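Local coordinates for proteasome protein (Corynebacterium glutamicum ATCC 13032, PDB 2P90) that is of unknown function but belongs to the PAC2 family, named for proteasome assembly chaperones, and forms an assembly of three subunits, at residues 30-35 / 110-115; 132-137 / 191-196; 141-146 / 198-203; 146-151 / 261-266. All blocks are in the same frame, centred on the assembly; numbering follows the deposited sequence.

Contact 1: 30-35 / 110-115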
# COMPACT_ATOMS: atom_id res chain seq x y z
N VAL B 30 -15.85 -16.32 9.31
CA VAL B 30 -15.13 -15.36 8.57
C VAL B 30 -13.64 -15.60 8.88
O VAL B 30 -13.18 -15.40 10.01
CB VAL B 30 -15.61 -13.90 8.90
CG1 VAL B 30 -14.66 -12.86 8.32
CG2 VAL B 30 -17.04 -13.65 8.42
N ALA B 31 -12.92 -16.06 7.85
CA ALA B 31 -11.47 -16.33 7.91
C ALA B 31 -10.71 -15.50 6.85
O ALA B 31 -10.43 -16.01 5.75
CB ALA B 31 -11.22 -17.82 7.68
N LEU B 32 -10.35 -14.25 7.19
CA LEU B 32 -9.67 -13.34 6.23
C LEU B 32 -8.20 -13.24 6.52
O LEU B 32 -7.81 -12.88 7.63
CB LEU B 32 -10.28 -11.91 6.23
CG LEU B 32 -11.78 -11.77 5.99
CD1 LEU B 32 -12.20 -10.27 6.08
CD2 LEU B 32 -12.24 -12.41 4.64
N GLN B 33 -7.39 -13.53 5.50
CA GLN B 33 -5.95 -13.55 5.63
C GLN B 33 -5.43 -12.11 5.36
O GLN B 33 -5.94 -11.41 4.49
CB GLN B 33 -5.39 -14.62 4.68
CG GLN B 33 -3.90 -14.94 4.82
CD GLN B 33 -3.34 -15.78 3.60
OE1 GLN B 33 -4.10 -16.46 2.89
NE2 GLN B 33 -2.01 -15.73 3.39
N GLY B 34 -4.47 -11.65 6.15
CA GLY B 34 -3.86 -10.35 5.93
C GLY B 34 -3.83 -9.42 7.13
O GLY B 34 -3.17 -8.36 7.10
N TYR B 35 -4.50 -9.82 8.19
CA TYR B 35 -4.60 -8.99 9.38
C TYR B 35 -3.96 -9.63 10.62
O TYR B 35 -2.97 -9.09 11.14
CB TYR B 35 -6.07 -8.64 9.66
CG TYR B 35 -6.25 -7.89 10.95
CD1 TYR B 35 -5.56 -6.68 11.18
CD2 TYR B 35 -7.06 -8.39 11.95
CE1 TYR B 35 -5.71 -5.97 12.36
CE2 TYR B 35 -7.21 -7.69 13.17
CZ TYR B 35 -6.53 -6.48 13.35
OH TYR B 35 -6.67 -5.77 14.53
N PRO B 110 -8.44 -13.39 0.90
CA PRO B 110 -7.70 -12.22 1.42
C PRO B 110 -8.59 -11.15 2.09
O PRO B 110 -9.67 -10.83 1.54
CB PRO B 110 -7.11 -11.62 0.15
CG PRO B 110 -8.06 -12.07 -0.95
CD PRO B 110 -8.36 -13.46 -0.57
N GLU B 111 -8.14 -10.61 3.23
CA GLU B 111 -8.78 -9.40 3.76
C GLU B 111 -8.71 -8.33 2.65
O GLU B 111 -7.63 -8.08 2.16
CB GLU B 111 -8.03 -8.89 5.00
CG GLU B 111 -8.46 -7.50 5.44
CD GLU B 111 -7.70 -6.94 6.62
OE1 GLU B 111 -6.44 -7.00 6.64
OE2 GLU B 111 -8.38 -6.41 7.54
N PRO B 112 -9.85 -7.71 2.25
CA PRO B 112 -9.74 -6.60 1.25
C PRO B 112 -8.79 -5.47 1.65
O PRO B 112 -8.77 -5.09 2.83
CB PRO B 112 -11.17 -6.05 1.18
CG PRO B 112 -12.03 -7.29 1.50
CD PRO B 112 -11.25 -8.00 2.61
N ASP B 113 -8.04 -4.92 0.69
CA ASP B 113 -7.27 -3.69 0.93
C ASP B 113 -8.22 -2.46 0.88
O ASP B 113 -8.00 -1.47 1.57
CB ASP B 113 -6.17 -3.48 -0.12
CG ASP B 113 -5.14 -4.55 -0.13
OD1 ASP B 113 -4.19 -4.52 0.72
OD2 ASP B 113 -5.20 -5.41 -1.04
N LEU B 114 -9.28 -2.56 0.07
CA LEU B 114 -10.10 -1.41 -0.30
C LEU B 114 -11.58 -1.60 0.04
O LEU B 114 -12.07 -2.74 0.20
CB LEU B 114 -9.96 -1.15 -1.83
CG LEU B 114 -8.54 -1.25 -2.47
CD1 LEU B 114 -8.61 -1.16 -3.96
CD2 LEU B 114 -7.52 -0.22 -1.91
N ARG B 115 -12.29 -0.46 0.10
CA ARG B 115 -13.75 -0.45 0.19
C ARG B 115 -14.34 -1.23 1.40
O ARG B 115 -15.35 -1.97 1.21
CB ARG B 115 -14.36 -1.01 -1.10
CG ARG B 115 -14.10 -0.20 -2.38
CD ARG B 115 -15.40 -0.19 -3.22
NE ARG B 115 -15.27 0.87 -4.16
CZ ARG B 115 -15.89 2.03 -4.15
NH1 ARG B 115 -16.85 2.34 -3.31
NH2 ARG B 115 -15.52 2.89 -5.05
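Gln33 and Pro110 form a parallel beta bridge at the C-terminal ends of neighbouring strands 103-108 and 27-33 of the mixed sheet, where the chain leaves strand 103-108 for a loop. Gln33 is backbone-bonded to Gly109 and Glu111, on either side of Pro110; within the two segments the bond is Glu111 N to Gln33 O, 2.7 Å and nearly straight at 168° at the hydrogen. The bonds to Gln33 are made by Pro110's neighbours, so its lack of an N-H costs this pairing nothing.

Next to this bond, Leu32 CB rests on Glu111 CA at 3.8 Å, and its CD1 reaches Pro112 CD at 4.3 Å, which makes a small apolar patch. With CG anti to the backbone N (chi1 169°) and the chain extended beyond it, Glu111 brings its carboxylate alongside Tyr35, where OE1 lies 3.5 Å from Tyr35 CB. The tyrosine ring itself leads away from this loop. Gly34 turns the chain at a positive phi of 128°, where a CB would press on the preceding carbonyl and come close to Glu111 CB.

The buried carboxylate of Glu111 meets Arg70 and Arg73 of the second subunit and the backbone N of Ala179, so its charge is probably well balanced at this interface. Within the chain, strand 134-143 flanks strand 27-33, helix 41-52 packs on Ala31 and Gln33, and helix 116-129 receives Pro112 through Phe119.

Contact 2: 132-137 / 191-196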
# COMPACT_ATOMS: atom_id res chain seq x y z
N VAL B 132 -28.43 -16.42 7.94
CA VAL B 132 -27.35 -16.74 8.91
C VAL B 132 -27.83 -16.27 10.27
O VAL B 132 -28.42 -15.18 10.38
CB VAL B 132 -26.01 -16.02 8.51
CG1 VAL B 132 -24.94 -16.03 9.63
CG2 VAL B 132 -25.47 -16.62 7.26
N GLU B 133 -27.54 -17.05 11.31
CA GLU B 133 -27.99 -16.72 12.66
C GLU B 133 -26.89 -16.27 13.61
O GLU B 133 -27.17 -15.70 14.65
CB GLU B 133 -28.84 -17.87 13.26
CG GLU B 133 -28.07 -18.92 14.06
CD GLU B 133 -27.83 -18.51 15.54
OE1 GLU B 133 -26.75 -18.91 16.07
OE2 GLU B 133 -28.70 -17.80 16.15
N ASN B 134 -25.63 -16.50 13.25
CA ASN B 134 -24.48 -16.05 14.05
C ASN B 134 -23.22 -15.96 13.18
O ASN B 134 -22.96 -16.80 12.32
CB ASN B 134 -24.22 -16.97 15.26
CG ASN B 134 -23.12 -16.45 16.19
OD1 ASN B 134 -22.27 -17.22 16.64
ND2 ASN B 134 -23.13 -15.18 16.50
N THR B 135 -22.41 -14.96 13.45
CA THR B 135 -21.17 -14.79 12.68
C THR B 135 -19.95 -14.83 13.59
O THR B 135 -19.91 -14.16 14.61
CB THR B 135 -21.18 -13.47 11.82
OG1 THR B 135 -22.27 -13.51 10.90
CG2 THR B 135 -19.84 -13.30 11.05
N ILE B 136 -18.97 -15.62 13.16
CA ILE B 136 -17.73 -15.77 13.87
C ILE B 136 -16.52 -15.43 13.01
O ILE B 136 -16.24 -16.13 12.05
CB ILE B 136 -17.52 -17.22 14.39
CG1 ILE B 136 -18.76 -17.71 15.17
CG2 ILE B 136 -16.20 -17.28 15.22
CD1 ILE B 136 -18.60 -19.12 15.82
N CYS B 137 -15.80 -14.38 13.42
CA CYS B 137 -14.56 -13.95 12.80
C CYS B 137 -13.32 -14.48 13.51
O CYS B 137 -13.26 -14.49 14.73
CB CYS B 137 -14.50 -12.44 12.78
SG CYS B 137 -15.85 -11.68 11.84
N GLY B 191 -28.20 -5.13 15.05
CA GLY B 191 -28.91 -6.05 15.98
C GLY B 191 -28.59 -7.54 15.86
O GLY B 191 -29.33 -8.36 16.37
N LYS B 192 -27.48 -7.89 15.21
CA LYS B 192 -27.18 -9.28 14.86
C LYS B 192 -26.25 -10.01 15.82
O LYS B 192 -25.49 -9.37 16.55
CB LYS B 192 -26.51 -9.35 13.48
CG LYS B 192 -27.41 -9.72 12.35
CD LYS B 192 -28.15 -8.51 11.85
CE LYS B 192 -27.87 -8.34 10.39
NZ LYS B 192 -28.51 -7.07 9.96
N ASN B 193 -26.29 -11.34 15.78
CA ASN B 193 -25.36 -12.18 16.54
C ASN B 193 -23.97 -12.22 15.88
O ASN B 193 -23.84 -12.68 14.74
CB ASN B 193 -25.92 -13.62 16.68
CG ASN B 193 -27.17 -13.70 17.58
OD1 ASN B 193 -27.33 -12.91 18.53
ND2 ASN B 193 -28.05 -14.65 17.27
N VAL B 194 -22.95 -11.75 16.61
CA VAL B 194 -21.57 -11.77 16.10
C VAL B 194 -20.48 -11.87 17.19
O VAL B 194 -20.55 -11.19 18.21
CB VAL B 194 -21.27 -10.54 15.13
CG1 VAL B 194 -21.45 -9.19 15.86
CG2 VAL B 194 -19.88 -10.65 14.54
N SER B 195 -19.48 -12.72 16.95
CA SER B 195 -18.30 -12.85 17.82
C SER B 195 -17.01 -12.94 17.01
O SER B 195 -17.01 -13.33 15.81
CB SER B 195 -18.42 -14.08 18.74
OG SER B 195 -19.56 -13.93 19.59
N GLY B 196 -15.92 -12.53 17.67
CA GLY B 196 -14.57 -12.66 17.14
C GLY B 196 -13.76 -13.52 18.08
O GLY B 196 -13.69 -13.24 19.29
O HOH W 1 -24.61 -12.73 12.14
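The amides of Asn134 and Asn193 cross at about a right angle, their planes 71° apart, near the N-terminal ends of two neighbouring parallel strands of the central sheet. Asn134 ND2 lies 3.2 Å from Asn193 CB, and it is hydrogen-bonded to Ser159 OG. Asn193 turns its own amide toward the start of 132-137: ND2 donates to Glu133 O at 3.0 Å, almost in line with the carbonyl, and the acceptor lies close to the amide plane. Glu133 bends at chi2, which curls its carboxylate back toward Asn193; OE2 makes a weak bond to the same ND2, with carboxylate and amide planes 60° apart. Its stronger partner is Arg162, reached through OE1.

Beyond these polar ends the strands run 15° from parallel. Ser195 N bonds to Thr135 O at 2.8 Å and Cys137 N to Ser195 O. Thr135 and Val194 share a sheet face, Thr135 CB standing 4.1 Å from Val194 CG2; these beta-branched residues suit extended strands, and both pack on Leu187 of helix 179-189.

Asn193 O accepts Thr135 N and also a water at 2.7 Å, which reaches Thr135 OG1 at 2.8 Å. Asn193 thus serves twice, as side-chain donor to Glu133 O and as carbonyl acceptor, so this end is held largely by polar side chains and solvent, and the rest by backbone bonds.

Contact 3: 141-146 / 198-203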
# COMPACT_ATOMS: atom_id res chain seq x y z
N ALA B 141 -3.31 -13.99 17.17
CA ALA B 141 -2.41 -12.94 17.68
C ALA B 141 -1.17 -13.51 18.28
O ALA B 141 -1.25 -14.50 19.00
CB ALA B 141 -3.15 -12.01 18.71
N PRO B 142 -0.01 -12.85 18.04
CA PRO B 142 1.20 -13.30 18.73
C PRO B 142 1.09 -12.85 20.17
O PRO B 142 0.77 -11.68 20.43
CB PRO B 142 2.33 -12.54 18.01
CG PRO B 142 1.66 -11.34 17.36
CD PRO B 142 0.20 -11.65 17.20
N MET B 143 1.32 -13.76 21.12
CA MET B 143 1.20 -13.41 22.54
C MET B 143 2.38 -13.91 23.38
O MET B 143 3.19 -14.76 22.94
CB MET B 143 -0.12 -13.91 23.17
CG MET B 143 -1.41 -13.31 22.58
SD MET B 143 -1.66 -11.50 22.70
CE MET B 143 -3.43 -11.47 22.45
N THR B 144 2.45 -13.40 24.60
CA THR B 144 3.48 -13.80 25.55
C THR B 144 2.92 -15.01 26.31
O THR B 144 2.48 -14.90 27.45
CB THR B 144 3.84 -12.64 26.52
OG1 THR B 144 2.64 -12.11 27.07
CG2 THR B 144 4.58 -11.53 25.80
N VAL B 145 2.92 -16.13 25.60
CA VAL B 145 2.46 -17.42 26.07
C VAL B 145 3.48 -18.41 25.56
O VAL B 145 4.13 -18.15 24.52
CB VAL B 145 1.02 -17.79 25.55
CG1 VAL B 145 -0.04 -16.82 26.10
CG2 VAL B 145 0.95 -17.91 24.01
N PRO B 146 3.68 -19.53 26.28
CA PRO B 146 4.66 -20.55 25.86
C PRO B 146 4.11 -21.66 24.97
O PRO B 146 2.93 -21.99 25.06
CB PRO B 146 5.12 -21.15 27.20
CG PRO B 146 3.94 -20.95 28.14
CD PRO B 146 3.04 -19.87 27.57
N THR B 198 -10.05 -14.97 18.96
CA THR B 198 -8.63 -14.86 18.80
C THR B 198 -7.92 -16.01 19.53
O THR B 198 -8.12 -16.24 20.72
CB THR B 198 -8.16 -13.51 19.37
OG1 THR B 198 -8.99 -12.47 18.85
CG2 THR B 198 -6.70 -13.24 19.05
N VAL B 199 -7.06 -16.71 18.80
CA VAL B 199 -6.23 -17.73 19.39
C VAL B 199 -4.89 -17.06 19.70
O VAL B 199 -4.45 -16.17 18.95
CB VAL B 199 -6.11 -18.95 18.41
CG1 VAL B 199 -5.36 -18.56 17.12
CG2 VAL B 199 -5.47 -20.15 19.07
N HIS B 200 -4.25 -17.44 20.81
CA HIS B 200 -3.02 -16.82 21.27
C HIS B 200 -1.86 -17.70 20.91
O HIS B 200 -1.85 -18.87 21.27
CB HIS B 200 -3.04 -16.65 22.79
CG HIS B 200 -4.09 -15.69 23.26
ND1 HIS B 200 -3.94 -14.92 24.39
CD2 HIS B 200 -5.28 -15.34 22.72
CE1 HIS B 200 -5.01 -14.17 24.56
NE2 HIS B 200 -5.84 -14.40 23.55
N VAL B 201 -0.89 -17.15 20.17
CA VAL B 201 0.19 -17.95 19.63
C VAL B 201 1.48 -17.43 20.25
O VAL B 201 1.65 -16.21 20.32
CB VAL B 201 0.21 -17.82 18.08
CG1 VAL B 201 1.39 -18.60 17.45
CG2 VAL B 201 -1.17 -18.22 17.46
N PRO B 202 2.39 -18.33 20.73
CA PRO B 202 3.67 -17.87 21.27
C PRO B 202 4.29 -16.91 20.28
O PRO B 202 4.39 -17.25 19.11
CB PRO B 202 4.49 -19.16 21.39
CG PRO B 202 3.49 -20.21 21.54
CD PRO B 202 2.27 -19.80 20.82
N HIS B 203 4.68 -15.72 20.72
CA HIS B 203 5.17 -14.71 19.80
C HIS B 203 6.40 -15.19 19.05
O HIS B 203 6.58 -14.83 17.89
CB HIS B 203 5.46 -13.37 20.53
CG HIS B 203 6.60 -13.46 21.49
ND1 HIS B 203 6.50 -14.11 22.70
CD2 HIS B 203 7.88 -13.01 21.41
CE1 HIS B 203 7.67 -14.05 23.33
NE2 HIS B 203 8.52 -13.39 22.56
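Met143 sets CG anti to its carbonyl carbon (chi1 -63°) and bends at chi2 (-61°), which brings CE over the His200 ring. The two meet where parallel neighbours 134-143 and 194-202 of the central mixed sheet reach their C-terminal ends. Met143 CE sits 3.9 Å from the ring centroid and only 16° off the normal, a CH-pi contact, while CG comes to His200 ND1 at 3.5 Å. A flexible methionine can follow an imidazole face in this way; His200 NE2 turns instead to Thr154 OG1 of the edge strand 153-157.

The backbone ladder consists of Ala141 N bonded to Val199 O, Val201 N to Ala141 O and Met143 N to Val201 O, though the strands splay. Small Ala141 fits against Thr198 CG2 on the same side as His200. Pro142 and Pro202 fall where their neighbours supply the N-H groups to this pairing, so their missing N-H is not needed. After Met143 the chain makes an inverse gamma turn centred on Thr144, and Val145 then lies against Pro202, CG2 to CD 3.9 Å.

Two donors of His203 converge on one acceptor: its backbone N lies 2.8 Å from Met143 O, and ND1 adds a weak bond to that oxygen, which sits at the edge of the imidazole in its plane.

Contact 4: 146-151 / 261-266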
# COMPACT_ATOMS: atom_id res chain seq x y z
N PRO B 146 3.68 -19.53 26.28
CA PRO B 146 4.66 -20.55 25.86
C PRO B 146 4.11 -21.66 24.97
O PRO B 146 2.93 -21.99 25.06
CB PRO B 146 5.12 -21.15 27.20
CG PRO B 146 3.94 -20.95 28.14
CD PRO B 146 3.04 -19.87 27.57
N HIS B 147 4.97 -22.27 24.15
CA HIS B 147 4.56 -23.46 23.38
C HIS B 147 4.27 -24.66 24.27
O HIS B 147 3.70 -25.66 23.80
CB HIS B 147 5.61 -23.83 22.30
CG HIS B 147 6.86 -24.45 22.83
ND1 HIS B 147 7.94 -23.70 23.25
CD2 HIS B 147 7.22 -25.75 23.00
CE1 HIS B 147 8.90 -24.50 23.66
NE2 HIS B 147 8.49 -25.75 23.52
N THR B 148 4.67 -24.56 25.54
CA THR B 148 4.58 -25.67 26.51
C THR B 148 3.27 -25.69 27.30
O THR B 148 3.11 -26.46 28.23
CB THR B 148 5.77 -25.64 27.50
OG1 THR B 148 5.90 -24.32 28.03
CG2 THR B 148 7.12 -26.04 26.80
N ARG B 149 2.32 -24.83 26.93
CA ARG B 149 1.02 -24.74 27.61
C ARG B 149 -0.11 -24.80 26.58
O ARG B 149 0.09 -24.39 25.43
CB ARG B 149 0.95 -23.45 28.43
CG ARG B 149 1.86 -23.44 29.64
CD ARG B 149 1.36 -24.44 30.67
NE ARG B 149 2.10 -24.38 31.92
CZ ARG B 149 3.22 -25.07 32.18
NH1 ARG B 149 3.76 -25.91 31.28
NH2 ARG B 149 3.80 -24.92 33.36
N PRO B 150 -1.31 -25.29 26.97
CA PRO B 150 -2.42 -25.34 25.99
C PRO B 150 -2.66 -23.98 25.31
O PRO B 150 -2.41 -22.93 25.92
CB PRO B 150 -3.64 -25.73 26.84
CG PRO B 150 -3.08 -26.38 28.10
CD PRO B 150 -1.70 -25.78 28.32
N THR B 151 -3.11 -24.03 24.05
CA THR B 151 -3.46 -22.83 23.27
C THR B 151 -4.80 -22.21 23.69
O THR B 151 -5.85 -22.85 23.65
CB THR B 151 -3.41 -23.09 21.74
OG1 THR B 151 -2.07 -23.43 21.36
CG2 THR B 151 -3.81 -21.85 20.96
N ALA B 261 9.68 -18.65 32.33
CA ALA B 261 9.07 -17.38 32.74
C ALA B 261 7.66 -17.14 32.13
O ALA B 261 6.76 -16.66 32.81
CB ALA B 261 10.01 -16.23 32.45
N LEU B 262 7.48 -17.50 30.86
CA LEU B 262 6.14 -17.48 30.24
C LEU B 262 5.19 -18.53 30.83
O LEU B 262 3.97 -18.30 30.90
CB LEU B 262 6.21 -17.64 28.72
CG LEU B 262 6.98 -16.58 27.90
CD1 LEU B 262 7.30 -17.07 26.44
CD2 LEU B 262 6.22 -15.24 27.89
N GLU B 263 5.75 -19.66 31.26
CA GLU B 263 4.99 -20.73 31.91
C GLU B 263 4.42 -20.27 33.24
O GLU B 263 3.27 -20.57 33.56
CB GLU B 263 5.88 -21.95 32.13
CG GLU B 263 6.14 -22.74 30.84
CD GLU B 263 7.11 -23.91 31.01
OE1 GLU B 263 7.64 -24.13 32.15
OE2 GLU B 263 7.36 -24.61 30.00
N GLN B 264 5.24 -19.51 33.98
CA GLN B 264 4.87 -18.99 35.29
C GLN B 264 3.77 -17.94 35.13
O GLN B 264 2.73 -18.02 35.78
CB GLN B 264 6.09 -18.39 35.99
CG GLN B 264 6.09 -18.61 37.50
CD GLN B 264 7.30 -17.98 38.23
OE1 GLN B 264 8.02 -17.11 37.68
NE2 GLN B 264 7.51 -18.40 39.50
N GLN B 265 4.02 -16.97 34.26
CA GLN B 265 3.04 -15.98 33.84
C GLN B 265 1.68 -16.61 33.47
O GLN B 265 0.64 -16.25 34.01
CB GLN B 265 3.63 -15.21 32.66
CG GLN B 265 2.72 -14.20 31.97
CD GLN B 265 3.50 -13.32 30.97
OE1 GLN B 265 3.06 -13.12 29.83
NE2 GLN B 265 4.66 -12.78 31.41
N TYR B 266 1.73 -17.60 32.58
CA TYR B 266 0.58 -18.36 32.12
C TYR B 266 -0.24 -19.01 33.24
O TYR B 266 -1.48 -18.91 33.27
CB TYR B 266 1.07 -19.43 31.12
CG TYR B 266 -0.04 -20.20 30.43
CD1 TYR B 266 -0.43 -19.89 29.13
CD2 TYR B 266 -0.72 -21.21 31.11
CE1 TYR B 266 -1.46 -20.59 28.51
CE2 TYR B 266 -1.76 -21.91 30.51
CZ TYR B 266 -2.12 -21.60 29.20
OH TYR B 266 -3.12 -22.32 28.61
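Arg149 lies across the Tyr266 ring and reaches on to Glu263, joining the loop before strand 153-157 to helix 253-276. Its CB stands over the centre of the tyrosine face, 3.5 Å from the centroid and 6° off the normal, a close CH-pi contact. CG follows over the same ring at 3.7 Å from Tyr266 CD2. The bend at chi2 (-69°) sets CD near that same ring atom, slightly farther off, and the rest of the chain carries the guanidinium beyond the ring, its plane 89° from that of the tyrosine and Tyr266 CD2 at its edge. CZ lies 4.0 Å from Glu263 CG, so the guanidinium has the glutamate's CB and CG over one face, and its plane is nearly parallel to the carboxylate's. NH1 turns back to Thr148 O at 3.2 Å, within the guanidinium plane, and NH2 makes a salt bridge to Asp267 on the helix. Arginine suits this path because its apolar stem can cover a ring while its flat end serves several acceptors.

Around it, Pro146 wedges CD against Tyr266 CD1 at 3.8 Å and its CB against Leu262 CB, a rigid apolar fit at the start of a type I beta turn ending at Arg149. Tyr266 OH adds a weak bond to Pro150 O at 2.8 Å. Thr148 OG1 lies against Glu263 OE2, modelled so close that the exact length is doubtful. Taken together, this is loop-to-helix packing, in which a beta turn leading to the sheet's edge strand docks through proline and arginine, with threonine close by, on successive turns of the long C-terminal helix.

Overall arrangement
From the N terminus, strand 27-33 enters the sheet and contact 1 closes first, when the loop after strand 103-108 returns to its end; it is complete before the other three open. Strand 134-143 then opens contact 2 and contact 3, while the loop after it opens contact 4. Strand 194-202 closes contacts 2 and 3, and helix 253-276 finally closes contact 4. These last three cross along the chain. Contacts 1 and 2 meet through Val30 beside Ile136 in adjoining strands. Contacts 2 and 3 pair the same two strands, their centres 24 Å apart. Contact 3 shares Pro146 with contact 4, which extends the connection from sheet to C-terminal helix.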